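Local structure of ribonuclease VapC (Klebsiella pneumoniae, 7BY3) at residues B[67-70]-B[71-75]. The protein probably acts as the toxin of a toxin-antitoxin pair, a magnesium-dependent endoribonuclease of the PIN-domain family that cleaves RNA. Residues are numbered along the deposited sequence; the frame is centred on the assembly and turned at random.
Sequences INIS and QDIAE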
loop_
_atom_site.group_PDB
_atom_site.type_symbol
_atom_site.label_atom_id
_atom_site.label_comp_id
_atom_site.label_asym_id
_atom_site.label_seq_id
_atom_site.Cartn_x
_atom_site.Cartn_y
_atom_site.Cartn_z
ATOM N N ILE B 67 6.225 -8.036 -1.271
ATOM C CA ILE B 67 6.516 -7.131 -0.171
ATOM C C ILE B 67 5.385 -6.137 0.073
ATOM O O ILE B 67 5.050 -5.329 -0.792
ATOM C CB ILE B 67 7.828 -6.370 -0.430
ATOM C CG1 ILE B 67 8.930 -7.353 -0.836
ATOM C CG2 ILE B 67 8.231 -5.572 0.797
ATOM C CD1 ILE B 67 10.280 -6.717 -1.057
ATOM N N ASN B 68 4.801 -6.211 1.266
ATOM C CA ASN B 68 3.722 -5.315 1.660
ATOM C C ASN B 68 4.215 -3.890 1.878
ATOM O O ASN B 68 5.404 -3.663 2.102
ATOM C CB ASN B 68 3.045 -5.818 2.939
ATOM C CG ASN B 68 2.564 -7.250 2.825
ATOM O OD1 ASN B 68 2.120 -7.690 1.765
ATOM N ND2 ASN B 68 2.646 -7.987 3.927
ATOM N N ILE B 69 3.295 -2.933 1.810
ATOM C CA ILE B 69 3.621 -1.548 2.120
ATOM C C ILE B 69 3.352 -1.284 3.595
ATOM O O ILE B 69 2.209 -1.329 4.051
ATOM C CB ILE B 69 2.814 -0.555 1.259
ATOM C CG1 ILE B 69 2.947 -0.906 -0.223
ATOM C CG2 ILE B 69 3.275 0.874 1.515
ATOM C CD1 ILE B 69 1.623 -1.115 -0.914
ATOM N N SER B 70 4.421 -1.012 4.332
ATOM C CA SER B 70 4.329 -0.715 5.752
ATOM C C SER B 70 4.788 0.714 6.016
ATOM O O SER B 70 5.066 1.464 5.081
ATOM C CB SER B 70 5.157 -1.706 6.567
ATOM O OG SER B 70 6.524 -1.625 6.210
ATOM N N GLN B 71 4.855 1.085 7.291
ATOM C CA GLN B 71 5.070 2.474 7.687
ATOM C C GLN B 71 6.347 3.112 7.129
ATOM O O GLN B 71 6.321 4.264 6.697
ATOM C CB GLN B 71 5.072 2.581 9.213
ATOM C CG GLN B 71 5.219 4.001 9.729
ATOM C CD GLN B 71 4.101 4.911 9.256
ATOM O OE1 GLN B 71 2.924 4.651 9.506
ATOM N NE2 GLN B 71 4.465 5.985 8.566
ATOM N N ASP B 72 7.461 2.389 7.137
ATOM C CA ASP B 72 8.712 3.005 6.700
ATOM C C ASP B 72 9.071 2.745 5.236
ATOM O O ASP B 72 10.087 3.239 4.750
ATOM C CB ASP B 72 9.863 2.579 7.609
ATOM C CG ASP B 72 10.063 3.539 8.771
ATOM O OD1 ASP B 72 9.059 4.092 9.268
ATOM O OD2 ASP B 72 11.225 3.756 9.177
ATOM N N ILE B 73 8.244 1.981 4.531
ATOM C CA ILE B 73 8.276 2.027 3.073
ATOM C C ILE B 73 7.543 3.299 2.685
ATOM O O ILE B 73 7.972 4.042 1.801
ATOM C CB ILE B 73 7.620 0.798 2.413
ATOM C CG1 ILE B 73 8.595 -0.378 2.398
ATOM C CG2 ILE B 73 7.189 1.116 0.989
ATOM C CD1 ILE B 73 7.944 -1.703 2.094
ATOM N N ALA B 74 6.442 3.548 3.384
ATOM C CA ALA B 74 5.675 4.772 3.224
ATOM C C ALA B 74 6.531 5.988 3.552
ATOM O O ALA B 74 6.433 7.019 2.892
ATOM C CB ALA B 74 4.438 4.740 4.106
ATOM N N GLU B 75 7.370 5.854 4.573
ATOM C CA GLU B 75 8.261 6.934 4.985
ATOM C C GLU B 75 9.231 7.302 3.869
ATOM O O GLU B 75 9.384 8.473 3.522
ATOM C CB GLU B 75 9.041 6.535 6.238
ATOM C CG GLU B 75 9.412 7.699 7.127
ATOM C CD GLU B 75 8.199 8.318 7.779
ATOM O OE1 GLU B 75 7.543 7.626 8.583
ATOM O OE2 GLU B 75 7.895 9.490 7.480
HETATM O O HOH W 1 7.043 -0.042 8.807
#
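The carbonyl of S70 points forward into the first turn of the helix that follows, where its oxygen takes up two amides. A74 N reaches S70 O at 3.0 Å in a straight bond, the N-H...O angle being 165° and the donor lying almost in line with the C=O bond; I73 N adds a weak, bent bond to the same oxygen, and the methyl group of A74 lies close to it. E75 N to Q71 O, 2.9 Å, carries the helical pattern on. S70 occupies the N-cap position, yet its hydroxyl makes no capping bond. A water links that hydroxyl to the first turn instead: it lies 3.1 Å from S70 OG and accepts a hydrogen bond from D72 N at 3.0 Å. The amide N of S70, buried here, finds no partner.

Apolar packing lies with I73, whose side chain reaches back along the incoming chain. Its CG1 lies beside the backbone N (chi1 -81°) and the chain runs on extended, which brings CD1 to 4.1 Å from I67 CG2. The other branch, I73 CG2, meets I69 CG2 at 4.0 Å, and I73 crosses both isoleucines at roughly a right angle. I67 and I73 also share T96 on helix 88-99. Apart from this packing, I73 CD1 comes within 3.2 Å of N68 O, a tight approach of a methyl to a carbonyl oxygen.

On the side facing the second subunit, Q71, its chain bent at chi2, directs NE2 to E75 OE1 in a weak bond; E75 OE2 forms a salt bridge with R58 of the second subunit, while I69 packs on I69 of that subunit. This is the N-terminal start of an α-helix after a β-strand, joining strand 65-67 to helix 71-83 in the α/β PIN domain and forming part of the subunit interface.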